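Local coordinates for protein transcriptional regulator, GntR family (Thermotoga maritima, PDB 3SXM) that probably acts as a DNA-binding transcription regulator of the GntR family, this chain being its metal-binding, all-helical FCD domain in a metal-free state, at residues F7-T11 with R85-V89; R15-E19 with H125-V129; L23-F27 with R109-K115; D59-H63 with H103-I107. The protein carries 3 engineered substitutions. All coordinates share one frame; numbering follows the deposited sequence. Where two conformers were deposited one is given.

Contact 1 of 4, residues F7-T11 with R85-V89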
loop_
_atom_site.group_PDB
_atom_site.type_symbol
_atom_site.label_atom_id
_atom_site.label_comp_id
_atom_site.label_asym_id
_atom_site.label_seq_id
_atom_site.Cartn_x
_atom_site.Cartn_y
_atom_site.Cartn_z
ATOM N N PHE A 7 -9.208 12.412 -9.182
ATOM C CA PHE A 7 -8.422 12.856 -8.021
ATOM C C PHE A 7 -8.963 12.222 -6.750
ATOM O O PHE A 7 -8.227 11.741 -5.900
ATOM C CB PHE A 7 -8.440 14.379 -7.965
ATOM C CG PHE A 7 -7.751 14.959 -6.792
ATOM C CD1 PHE A 7 -6.413 15.252 -6.847
ATOM C CD2 PHE A 7 -8.454 15.342 -5.680
ATOM C CE1 PHE A 7 -5.761 15.846 -5.805
ATOM C CE2 PHE A 7 -7.785 15.936 -4.589
ATOM C CZ PHE A 7 -6.413 16.185 -4.668
ATOM N N ILE A 8 -10.276 12.184 -6.620
ATOM C CA ILE A 8 -10.938 11.668 -5.445
ATOM C C ILE A 8 -10.757 10.175 -5.356
ATOM O O ILE A 8 -10.347 9.658 -4.328
ATOM C CB ILE A 8 -12.445 12.075 -5.489
ATOM C CG1 ILE A 8 -12.579 13.571 -5.276
ATOM C CG2 ILE A 8 -13.249 11.279 -4.406
ATOM C CD1 ILE A 8 -13.902 14.157 -5.824
ATOM N N ARG A 9 -10.996 9.462 -6.444
ATOM C CA ARG A 9 -10.890 8.011 -6.482
ATOM C C ARG A 9 -9.458 7.573 -6.211
ATOM O O ARG A 9 -9.222 6.567 -5.494
ATOM C CB ARG A 9 -11.384 7.470 -7.811
ATOM C CG ARG A 9 -12.916 7.609 -8.018
ATOM C CD ARG A 9 -13.362 6.654 -9.128
ATOM N NE ARG A 9 -14.767 6.809 -9.505
ATOM C CZ ARG A 9 -15.810 6.327 -8.841
ATOM N NH1 ARG A 9 -15.654 5.665 -7.706
ATOM N NH2 ARG A 9 -17.028 6.543 -9.326
ATOM N N GLU A 10 -8.508 8.328 -6.731
ATOM C CA GLU A 10 -7.094 7.988 -6.533
ATOM C C GLU A 10 -6.762 8.097 -5.073
ATOM O O GLU A 10 -5.967 7.304 -4.544
ATOM C CB GLU A 10 -6.128 8.864 -7.326
ATOM C CG GLU A 10 -6.050 8.568 -8.793
ATOM C CD GLU A 10 -5.105 9.500 -9.531
ATOM O OE1 GLU A 10 -4.668 10.497 -8.914
ATOM O OE2 GLU A 10 -4.859 9.262 -10.719
ATOM N N THR A 11 -7.293 9.098 -4.413
ATOM C CA THR A 11 -7.032 9.343 -2.991
ATOM C C THR A 11 -7.572 8.193 -2.147
ATOM O O THR A 11 -6.866 7.648 -1.297
ATOM C CB THR A 11 -7.686 10.709 -2.559
ATOM O OG1 THR A 11 -7.207 11.775 -3.365
ATOM C CG2 THR A 11 -7.303 11.008 -1.148
ATOM N N ARG A 85 -3.975 16.119 1.182
ATOM C CA ARG A 85 -4.856 15.665 0.099
ATOM C C ARG A 85 -6.022 14.818 0.630
ATOM O O ARG A 85 -7.197 15.005 0.261
ATOM C CB ARG A 85 -4.010 14.889 -0.944
ATOM C CG ARG A 85 -4.836 14.222 -2.001
ATOM C CD ARG A 85 -4.003 13.879 -3.203
ATOM N NE ARG A 85 -4.769 13.078 -4.130
ATOM C CZ ARG A 85 -4.389 12.786 -5.366
ATOM N NH1 ARG A 85 -3.190 13.217 -5.833
ATOM N NH2 ARG A 85 -5.194 12.070 -6.160
ATOM N N ILE A 86 -5.735 13.886 1.531
ATOM C CA ILE A 86 -6.749 13.106 2.215
ATOM C C ILE A 86 -7.769 14.052 2.881
ATOM O O ILE A 86 -8.992 13.831 2.779
ATOM C CB ILE A 86 -6.130 12.148 3.264
ATOM C CG1 ILE A 86 -5.328 11.051 2.558
ATOM C CG2 ILE A 86 -7.201 11.608 4.187
ATOM C CD1 ILE A 86 -4.607 10.099 3.475
ATOM N N ASP A 87 -7.261 15.092 3.551
ATOM C CA ASP A 87 -8.069 16.007 4.342
ATOM C C ASP A 87 -8.925 16.840 3.396
ATOM O O ASP A 87 -10.073 17.135 3.713
ATOM C CB ASP A 87 -7.166 16.896 5.192
ATOM C CG ASP A 87 -7.820 17.464 6.436
ATOM O OD1 ASP A 87 -8.939 17.081 6.790
ATOM O OD2 ASP A 87 -7.132 18.271 7.094
ATOM N N LEU A 88 -8.383 17.272 2.253
ATOM C CA LEU A 88 -9.172 18.016 1.251
ATOM C C LEU A 88 -10.356 17.153 0.858
ATOM O O LEU A 88 -11.533 17.619 0.852
ATOM C CB LEU A 88 -8.290 18.358 0.049
ATOM C CG LEU A 88 -8.871 19.077 -1.135
ATOM C CD1 LEU A 88 -7.816 19.520 -2.056
ATOM C CD2 LEU A 88 -9.939 18.378 -1.937
ATOM N N VAL A 89 -10.081 15.890 0.495
ATOM C CA VAL A 89 -11.141 14.993 0.063
ATOM C C VAL A 89 -12.181 14.782 1.153
ATOM O O VAL A 89 -13.420 14.798 0.881
ATOM C CB VAL A 89 -10.580 13.649 -0.536
ATOM C CG1 VAL A 89 -11.695 12.682 -0.756
ATOM C CG2 VAL A 89 -9.839 13.975 -1.777
HETATM O O HOH W 1 -2.579 12.396 -8.519
#
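Arg85 lays its guanidinium flat on the ring of Phe7, the group centres 3.9 Å apart and the planes 15° from parallel, an offset stack of the cation-pi kind. The offset shows in Arg85 NE standing over the rim of the ring, whereas Phe7 CE1 sits above the middle of the guanidinium, 3.4 Å from Arg85 CZ. The arginine chain runs extended from CG to NE, which carries the head across to helix 5-25 and lays CG and CD along the ring as well. Arg85 NE donates an almost straight bond to Thr11 OG1 (2.9 Å, 170°), close to the guanidinium plane. Arg85 NH2 forks between Phe7 O, met on a lone pair at 3.1 Å, and Glu10 OE1, a salt bridge of 3.2 Å on the anti lone pair. A water joins Glu10 OE1 to Arg85 NH1. Phe7 O is gripped by three donors, the other two being Thr11 N and Thr11 OG1 from one turn further along the same helix, the hydroxyl at 2.7 Å; having given its proton there, OG1 is left to accept from NE. Beside these polar groups, Val89 CG2 reaches Phe7 CE2 at 4.0 Å and also lies against Thr11. The other oxygen, Glu10 OE2, pairs with Lys6 in the stronger of the two salt bridges and takes a bond from Glu73 N of the second subunit, whose Leu74 packs on Arg85. With segment axes at 120° and 10.1 Å apart, the arrangement is a steep helix-helix crossing in the all-helical FCD fold, tying its first helix to helix 73-90.

Contact 2 of 4, residues R15-E19 with H125-V129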
loop_
_atom_site.group_PDB
_atom_site.type_symbol
_atom_site.label_atom_id
_atom_site.label_comp_id
_atom_site.label_asym_id
_atom_site.label_seq_id
_atom_site.Cartn_x
_atom_site.Cartn_y
_atom_site.Cartn_z
ATOM N N ARG A 15 -5.585 5.336 0.107
ATOM C CA ARG A 15 -5.898 5.063 1.496
ATOM C C ARG A 15 -6.199 3.605 1.739
ATOM O O ARG A 15 -5.758 3.044 2.758
ATOM C CB ARG A 15 -7.100 5.921 1.956
ATOM C CG ARG A 15 -6.804 7.389 2.041
ATOM C CD ARG A 15 -7.994 8.182 2.613
ATOM N NE ARG A 15 -8.207 7.871 3.991
ATOM C CZ ARG A 15 -9.238 8.270 4.729
ATOM N NH1 ARG A 15 -10.092 9.170 4.250
ATOM N NH2 ARG A 15 -9.353 7.823 5.965
ATOM N N ILE A 16 -6.956 2.963 0.841
ATOM C CA ILE A 16 -7.295 1.517 0.992
ATOM C C ILE A 16 -5.971 0.757 0.998
ATOM O O ILE A 16 -5.708 -0.063 1.905
ATOM C CB ILE A 16 -8.234 1.034 -0.085
ATOM C CG1 ILE A 16 -9.654 1.655 0.095
ATOM C CG2 ILE A 16 -8.331 -0.472 -0.053
ATOM C CD1 ILE A 16 -10.560 1.430 -1.048
ATOM N N MET A 17 -5.122 1.018 -0.002
ATOM C CA MET A 17 -3.793 0.369 -0.088
ATOM C C MET A 17 -3.044 0.440 1.240
ATOM O O MET A 17 -2.544 -0.608 1.727
ATOM C CB MET A 17 -2.987 0.961 -1.252
ATOM C CG MET A 17 -1.552 0.409 -1.363
ATOM S SD MET A 17 -0.632 1.197 -2.661
ATOM C CE MET A 17 -0.412 2.822 -1.965
ATOM N N MET A 18 -2.859 1.637 1.770
ATOM C CA MET A 18 -1.989 1.831 2.922
ATOM C C MET A 18 -2.688 1.396 4.212
ATOM O O MET A 18 -2.111 0.698 5.048
ATOM C CB MET A 18 -1.538 3.281 3.023
ATOM C CG MET A 18 -0.745 3.759 1.809
ATOM S SD MET A 18 -0.192 5.451 1.897
ATOM C CE MET A 18 1.055 5.302 3.051
ATOM N N GLU A 19 -3.920 1.844 4.429
ATOM C CA GLU A 19 -4.603 1.585 5.719
ATOM C C GLU A 19 -4.921 0.115 5.900
ATOM O O GLU A 19 -4.776 -0.429 6.993
ATOM C CB GLU A 19 -5.835 2.489 5.856
ATOM C CG GLU A 19 -5.546 3.955 5.827
ATOM C CD GLU A 19 -6.788 4.765 6.104
ATOM O OE1 GLU A 19 -7.695 4.181 6.742
ATOM O OE2 GLU A 19 -6.858 5.959 5.746
ATOM N N HIS A 125 -16.146 1.419 4.673
ATOM C CA HIS A 125 -16.150 2.808 5.048
ATOM C C HIS A 125 -15.551 3.675 3.951
ATOM O O HIS A 125 -16.121 4.709 3.542
ATOM C CB HIS A 125 -15.379 3.001 6.355
ATOM C CG HIS A 125 -15.016 4.413 6.636
ATOM N ND1 HIS A 125 -15.961 5.343 7.029
ATOM C CD2 HIS A 125 -13.855 5.088 6.495
ATOM C CE1 HIS A 125 -15.381 6.517 7.163
ATOM N NE2 HIS A 125 -14.108 6.397 6.836
ATOM N N LEU A 126 -14.385 3.281 3.454
ATOM C CA LEU A 126 -13.707 4.100 2.482
ATOM C C LEU A 126 -14.445 4.093 1.153
ATOM O O LEU A 126 -14.534 5.163 0.519
ATOM C CB LEU A 126 -12.237 3.599 2.352
ATOM C CG LEU A 126 -11.360 3.865 3.595
ATOM C CD1 LEU A 126 -10.020 3.152 3.477
ATOM C CD2 LEU A 126 -11.138 5.387 3.820
ATOM N N LYS A 127 -14.991 2.961 0.728
ATOM C CA LYS A 127 -15.760 2.897 -0.516
ATOM C C LYS A 127 -17.058 3.686 -0.387
ATOM O O LYS A 127 -17.511 4.281 -1.357
ATOM C CB LYS A 127 -15.999 1.488 -1.009
ATOM C CG LYS A 127 -14.677 0.797 -1.311
ATOM C CD LYS A 127 -14.720 -0.178 -2.438
ATOM C CE LYS A 127 -13.429 -0.979 -2.482
ATOM N NZ LYS A 127 -13.167 -1.727 -3.754
ATOM N N ASN A 128 -17.629 3.699 0.809
ATOM C CA ASN A 128 -18.893 4.435 1.044
ATOM C C ASN A 128 -18.633 5.917 1.003
ATOM O O ASN A 128 -19.424 6.655 0.369
ATOM C CB ASN A 128 -19.489 4.066 2.415
ATOM C CG ASN A 128 -20.190 2.700 2.435
ATOM O OD1 ASN A 128 -20.445 2.085 1.408
ATOM N ND2 ASN A 128 -20.542 2.254 3.631
ATOM N N VAL A 129 -17.568 6.379 1.655
ATOM C CA VAL A 129 -17.129 7.769 1.599
ATOM C C VAL A 129 -16.912 8.183 0.140
ATOM O O VAL A 129 -17.415 9.212 -0.322
ATOM C CB VAL A 129 -15.897 7.965 2.468
ATOM C CG1 VAL A 129 -15.165 9.221 2.145
ATOM C CG2 VAL A 129 -16.298 7.880 3.936
HETATM O O HOH W 2 -12.111 8.354 6.841
#
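Glu19 OE2 is gripped side-on by Arg15, which directs two nitrogens at this one oxygen: Arg15 NE at 2.9 Å and Arg15 NH2 at 3.1 Å. Both bonds lie in the guanidinium plane. NH2 uses the syn lone pair, while NE comes from the same syn side but 32° out of the carboxylate plane. The arginine chain is bent at chi3 (68°), which turns its head forward along the helix to the glutamate one turn on. Held flat in this way, the guanidinium presents a face to Leu126, whose CD2 stands over its centre, 3.6 Å from Arg15 CZ. The other methyl, Leu126 CD1, slides past Ile16 CG1 at 3.7 Å, so the leucine fork spans a charged and an apolar neighbour. At the margin Ile16 CD1 rests on the aliphatic chain of Lys127, 4.0 Å from its CE. A water accepts from Arg15 NH2 and lies 2.8 Å from His125 NE2, in the plane of the imidazole. Outside the segments, Glu19 OE1 turns to His63 and Glu19 OE2 also meets Tyr79 OH, whereas Phe21 of the second subunit packs on Ile16. The segment axes run nearly antiparallel, at 164° and 11.2 Å. This is a buried pairing of the first and last helices of the FCD bundle beside its metal site, where His125 is a zinc ligand in another structure of this protein.

Contact 3 of 4, residues L23-F27 with R109-K115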
loop_
_atom_site.group_PDB
_atom_site.type_symbol
_atom_site.label_atom_id
_atom_site.label_comp_id
_atom_site.label_asym_id
_atom_site.label_seq_id
_atom_site.Cartn_x
_atom_site.Cartn_y
_atom_site.Cartn_z
ATOM N N LEU A 23 -3.638 -2.248 8.910
ATOM C CA LEU A 23 -4.597 -2.977 9.737
ATOM C C LEU A 23 -4.414 -4.499 9.676
ATOM O O LEU A 23 -4.460 -5.211 10.713
ATOM C CB LEU A 23 -6.065 -2.584 9.364
ATOM C CG LEU A 23 -7.161 -3.220 10.236
ATOM C CD1 LEU A 23 -7.006 -2.913 11.737
ATOM C CD2 LEU A 23 -8.516 -2.769 9.672
ATOM N N GLU A 24 -4.213 -5.049 8.482
ATOM C CA GLU A 24 -4.045 -6.470 8.296
ATOM C C GLU A 24 -2.770 -6.962 8.978
ATOM O O GLU A 24 -2.765 -7.996 9.648
ATOM C CB GLU A 24 -3.923 -6.748 6.776
ATOM C CG GLU A 24 -5.234 -6.871 6.017
ATOM C CD GLU A 24 -5.137 -7.127 4.490
ATOM O OE1 GLU A 24 -6.157 -7.580 3.892
ATOM O OE2 GLU A 24 -4.083 -6.836 3.880
ATOM N N ASN A 25 -1.679 -6.273 8.795
ATOM C CA ASN A 25 -0.400 -6.751 9.260
ATOM C C ASN A 25 -0.007 -6.354 10.691
ATOM O O ASN A 25 0.870 -6.911 11.238
ATOM C CB ASN A 25 0.689 -6.337 8.262
ATOM C CG ASN A 25 0.571 -7.039 6.947
ATOM O OD1 ASN A 25 0.139 -6.513 5.960
ATOM N ND2 ASN A 25 0.911 -8.257 6.969
ATOM N N TYR A 26 -0.708 -5.404 11.273
ATOM C CA TYR A 26 -0.425 -4.911 12.622
ATOM C C TYR A 26 -1.678 -4.967 13.500
ATOM O O TYR A 26 -1.782 -4.273 14.490
ATOM C CB TYR A 26 0.251 -3.526 12.593
ATOM C CG TYR A 26 1.569 -3.604 11.900
ATOM C CD1 TYR A 26 2.662 -4.005 12.597
ATOM C CD2 TYR A 26 1.674 -3.442 10.534
ATOM C CE1 TYR A 26 3.886 -4.162 11.974
ATOM C CE2 TYR A 26 2.905 -3.581 9.901
ATOM C CZ TYR A 26 3.987 -3.980 10.606
ATOM O OH TYR A 26 5.240 -4.170 9.996
ATOM N N PHE A 27 -2.638 -5.815 13.102
ATOM C CA PHE A 27 -3.890 -5.961 13.792
ATOM C C PHE A 27 -3.777 -6.048 15.308
ATOM O O PHE A 27 -4.499 -5.317 16.013
ATOM C CB PHE A 27 -4.668 -7.158 13.249
ATOM C CG PHE A 27 -6.043 -7.317 13.843
ATOM C CD1 PHE A 27 -7.075 -6.545 13.392
ATOM C CD2 PHE A 27 -6.280 -8.186 14.864
ATOM C CE1 PHE A 27 -8.350 -6.681 13.952
ATOM C CE2 PHE A 27 -7.546 -8.321 15.420
ATOM C CZ PHE A 27 -8.566 -7.538 14.967
ATOM N N ARG A 109 -15.150 -4.169 16.104
ATOM C CA ARG A 109 -14.675 -5.395 15.415
ATOM C C ARG A 109 -13.229 -5.643 15.767
ATOM O O ARG A 109 -12.804 -6.778 15.987
ATOM C CB ARG A 109 -14.866 -5.306 13.901
ATOM C CG ARG A 109 -16.357 -5.343 13.481
ATOM C CD ARG A 109 -16.534 -5.375 11.977
ATOM N NE ARG A 109 -17.953 -5.208 11.591
ATOM C CZ ARG A 109 -18.429 -5.356 10.371
ATOM N NH1 ARG A 109 -17.628 -5.675 9.371
ATOM N NH2 ARG A 109 -19.703 -5.137 10.136
ATOM N N ILE A 110 -12.434 -4.597 15.750
ATOM C CA ILE A 110 -11.021 -4.704 16.106
ATOM C C ILE A 110 -10.860 -5.201 17.554
ATOM O O ILE A 110 -10.116 -6.201 17.817
ATOM C CB ILE A 110 -10.247 -3.364 15.897
ATOM C CG1 ILE A 110 -10.250 -2.950 14.419
ATOM C CG2 ILE A 110 -8.832 -3.497 16.440
ATOM C CD1 ILE A 110 -9.745 -1.516 14.215
ATOM N N ILE A 111 -11.471 -4.530 18.488
ATOM C CA ILE A 111 -11.397 -4.908 19.888
ATOM C C ILE A 111 -11.856 -6.312 20.163
ATOM O O ILE A 111 -11.329 -6.963 20.998
ATOM C CB ILE A 111 -12.329 -4.050 20.705
ATOM C CG1 ILE A 111 -11.826 -2.648 20.765
ATOM C CG2 ILE A 111 -12.484 -4.593 22.070
ATOM C CD1 ILE A 111 -12.780 -1.784 21.533
ATOM N N SER A 112 -12.869 -6.756 19.482
ATOM C CA SER A 112 -13.409 -8.080 19.727
ATOM C C SER A 112 -12.632 -9.207 19.001
ATOM O O SER A 112 -12.946 -10.395 19.139
ATOM C CB SER A 112 -14.888 -8.109 19.378
ATOM O OG SER A 112 -15.039 -8.032 18.002
ATOM N N GLY A 113 -11.609 -8.845 18.238
ATOM C CA GLY A 113 -10.753 -9.832 17.591
ATOM C C GLY A 113 -11.192 -10.293 16.216
ATOM O O GLY A 113 -10.659 -11.271 15.662
ATOM N N ASP A 114 -12.189 -9.614 15.668
ATOM C CA ASP A 114 -12.766 -9.949 14.363
ATOM C C ASP A 114 -11.941 -9.243 13.292
ATOM O O ASP A 114 -12.321 -8.180 12.753
ATOM C CB ASP A 114 -14.230 -9.488 14.357
ATOM C CG ASP A 114 -14.950 -9.806 13.066
ATOM O OD1 ASP A 114 -14.381 -10.552 12.248
ATOM O OD2 ASP A 114 -16.041 -9.224 12.890
ATOM N N LYS A 115 -10.785 -9.811 12.983
ATOM C CA LYS A 115 -9.875 -9.206 12.039
ATOM C C LYS A 115 -10.463 -9.146 10.617
ATOM O O LYS A 115 -10.406 -8.092 9.959
ATOM C CB LYS A 115 -8.547 -9.997 12.062
ATOM C CG LYS A 115 -7.524 -9.531 11.105
ATOM C CD LYS A 115 -6.173 -10.300 11.244
ATOM C CE LYS A 115 -5.289 -9.867 10.192
ATOM N NZ LYS A 115 -4.037 -10.724 10.132
#
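Lys115 lies over the ring of Phe27 with the first part of its aliphatic chain, and its amine runs on beyond it. Lys115 CB stands 3.7 Å above the centroid of the Phe27 ring and only 6° off its normal, a well-centred CH-pi contact. Next, Lys115 CG comes 3.8 Å from Phe27 CG, and Lys115 CD lies 4.0 Å from Phe27 CB, leaving the ring on its backbone side. Lys115 CE passes on toward the carbonyl of Glu24, and Lys115 NZ ends in a weak hydrogen bond to Glu24 O at 3.0 Å. All four torsions are near 180°, and this full extension is what brings the amine to the end of helix 5-25. The ring enters with CG trans to its backbone N (chi1 -175°), placing Phe27 CZ 3.5 Å from Ile110 O and Phe27 CE1 4.1 Å from Ile110 CG2. Leu23 CD1 extends the apolar patch to Ile110 CD1, at 3.9 Å. Replacing Phe27 with an alanine would probably open a gap beneath the Lys115 methylenes and leave that chain free to swing. Gly113 turns the backbone here in a Schellman motif, and Asp114 N-caps the following helix through Gly117 N. The chemistry is therefore dispersive for the most part: methylenes on an aromatic face, with the lysine charge directed to a C-terminal helix carbonyl, where the helix dipole would probably suit it.

Contact 4 of 4, residues D59-H63 with H103-I107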
loop_
_atom_site.group_PDB
_atom_site.type_symbol
_atom_site.label_atom_id
_atom_site.label_comp_id
_atom_site.label_asym_id
_atom_site.label_seq_id
_atom_site.Cartn_x
_atom_site.Cartn_y
_atom_site.Cartn_z
ATOM N N ASP A 59 -11.649 10.902 13.513
ATOM C CA ASP A 59 -11.420 10.297 12.207
ATOM C C ASP A 59 -9.919 10.346 11.910
ATOM O O ASP A 59 -9.324 9.316 11.589
ATOM C CB ASP A 59 -12.201 11.086 11.154
ATOM C CG ASP A 59 -11.812 10.670 9.750
ATOM O OD1 ASP A 59 -12.121 9.546 9.380
ATOM O OD2 ASP A 59 -11.123 11.429 9.040
ATOM N N GLU A 60 -9.297 11.508 12.051
ATOM C CA GLU A 60 -7.868 11.647 11.710
ATOM C C GLU A 60 -7.061 10.746 12.627
ATOM O O GLU A 60 -6.186 9.981 12.176
ATOM C CB GLU A 60 -7.418 13.084 11.817
ATOM C CG GLU A 60 -5.928 13.256 11.691
ATOM C CD GLU A 60 -5.446 14.680 11.671
ATOM O OE1 GLU A 60 -6.265 15.613 11.784
ATOM O OE2 GLU A 60 -4.225 14.877 11.521
ATOM N N ARG A 61 -7.380 10.752 13.912
ATOM C CA ARG A 61 -6.638 9.914 14.853
ATOM C C ARG A 61 -6.763 8.446 14.544
ATOM O O ARG A 61 -5.767 7.709 14.635
ATOM C CB ARG A 61 -7.070 10.172 16.316
ATOM C CG ARG A 61 -6.626 11.443 16.851
ATOM C CD ARG A 61 -7.316 11.747 18.224
ATOM N NE ARG A 61 -6.846 10.845 19.269
ATOM C CZ ARG A 61 -7.364 10.825 20.490
ATOM N NH1 ARG A 61 -8.414 11.581 20.781
ATOM N NH2 ARG A 61 -6.865 10.017 21.402
ATOM N N LEU A 62 -7.947 7.976 14.185
ATOM C CA LEU A 62 -8.162 6.539 14.003
ATOM C C LEU A 62 -7.360 6.069 12.796
ATOM O O LEU A 62 -6.676 5.051 12.877
ATOM C CB LEU A 62 -9.664 6.252 13.826
ATOM C CG LEU A 62 -9.993 4.779 13.651
ATOM C CD1 LEU A 62 -9.551 3.937 14.832
ATOM C CD2 LEU A 62 -11.448 4.608 13.403
ATOM N N HIS A 63 -7.486 6.772 11.679
ATOM C CA HIS A 63 -6.839 6.313 10.442
ATOM C C HIS A 63 -5.329 6.474 10.544
ATOM O O HIS A 63 -4.592 5.562 10.091
ATOM C CB HIS A 63 -7.448 6.996 9.232
ATOM C CG HIS A 63 -8.872 6.604 9.025
ATOM N ND1 HIS A 63 -9.268 5.504 8.290
ATOM C CD2 HIS A 63 -10.015 7.139 9.536
ATOM C CE1 HIS A 63 -10.580 5.374 8.357
ATOM N NE2 HIS A 63 -11.041 6.366 9.101
ATOM N N HIS A 103 -17.141 4.070 12.121
ATOM C CA HIS A 103 -15.928 4.023 12.953
ATOM C C HIS A 103 -16.172 3.318 14.261
ATOM O O HIS A 103 -15.345 2.495 14.712
ATOM C CB HIS A 103 -15.408 5.401 13.256
ATOM C CG HIS A 103 -14.727 6.018 12.101
ATOM N ND1 HIS A 103 -14.639 7.382 11.922
ATOM C CD2 HIS A 103 -14.132 5.452 11.027
ATOM C CE1 HIS A 103 -13.999 7.624 10.791
ATOM N NE2 HIS A 103 -13.648 6.465 10.247
ATOM N N LYS A 104 -17.282 3.624 14.904
ATOM C CA LYS A 104 -17.602 2.932 16.132
ATOM C C LYS A 104 -17.604 1.430 15.936
ATOM O O LYS A 104 -17.053 0.687 16.778
ATOM C CB LYS A 104 -18.983 3.388 16.645
ATOM C CG LYS A 104 -19.366 2.742 17.963
ATOM C CD LYS A 104 -20.758 3.101 18.468
ATOM C CE LYS A 104 -21.094 2.196 19.683
ATOM N NZ LYS A 104 -22.445 2.394 20.219
ATOM N N GLU A 105 -18.258 0.948 14.881
ATOM C CA GLU A 105 -18.374 -0.459 14.602
ATOM C C GLU A 105 -17.059 -1.083 14.156
ATOM O O GLU A 105 -16.749 -2.218 14.580
ATOM C CB GLU A 105 -19.538 -0.690 13.628
ATOM C CG GLU A 105 -20.866 -0.363 14.349
ATOM C CD GLU A 105 -22.091 -0.440 13.493
ATOM O OE1 GLU A 105 -22.019 -0.335 12.251
ATOM O OE2 GLU A 105 -23.158 -0.584 14.133
ATOM N N LEU A 106 -16.297 -0.336 13.386
ATOM C CA LEU A 106 -14.944 -0.805 13.012
ATOM C C LEU A 106 -14.125 -1.046 14.279
ATOM O O LEU A 106 -13.445 -2.076 14.432
ATOM C CB LEU A 106 -14.288 0.239 12.125
ATOM C CG LEU A 106 -12.797 0.076 11.803
ATOM C CD1 LEU A 106 -12.517 -1.241 11.149
ATOM C CD2 LEU A 106 -12.361 1.190 10.920
ATOM N N ILE A 107 -14.108 -0.068 15.159
ATOM C CA ILE A 107 -13.334 -0.214 16.380
ATOM C C ILE A 107 -13.807 -1.436 17.167
ATOM O O ILE A 107 -12.990 -2.208 17.684
ATOM C CB ILE A 107 -13.392 1.026 17.199
ATOM C CG1 ILE A 107 -12.690 2.163 16.477
ATOM C CG2 ILE A 107 -12.739 0.787 18.551
ATOM C CD1 ILE A 107 -12.920 3.509 17.093
#
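His63 NE2 and His103 NE2 meet at 2.8 Å in a hydrogen bond in which either nitrogen could be the donor (159°). The His103 nitrogen lies near the plane of the His63 ring, at its edge; the two rings are oblique, 61° apart, with centroids 4.9 Å from each other. Asp59 OD1 approaches the edge of the His103 ring, 3.0 Å from CE1. Leu62 CD2 packs against the same imidazole, 3.7 Å from His103 CD2, and Leu62 CD1 reaches Ile107 CG1 at 4.0 Å. Asp59, His63 and His103, together with His125, bind zinc in another structure of this protein; here the site holds no metal. A second shell is placed to hold these groups: Asp59 OD2 forms a salt bridge with Arg90, and Glu19 backs His63. A phenylalanine in place of His103 would probably leave His63 NE2 without its hydrogen-bond mate and deprive the site of a ligand nitrogen. The axes of the two segments lie 27° apart in direction and 12.0 Å apart at closest approach. Around helices 51-68 and 96-111, Leu36 of helix 34-44 packs on Leu62 and Tyr79 of helix 73-90 on His63, while helix 115-135 supplies Leu122 to His63 and Ala118 to Leu106.

Contacts 1, 2 and 3 all use helix 5-25, and contacts 1 and 3 lie on opposite sides of the chain centre, their own centres about 25 Å apart. Contacts 2 and 4 share the metal site, with centres about 12 Å apart. Glu19 OE1 lies 2.6 Å from His63 ND1, a probable hydrogen bond. His125 NE2 merely packs against His103 NE2, at 3.4 Å. Contact 1 abuts contact 2 where Ile86 CD1 meets Arg15 CG at 3.8 Å, and its nearest atoms are about 5 Å from those of contact 4. Contact 3 shares helix 96-111 with contact 4, centre to centre about 12 Å, but lies farther from the zinc ligands.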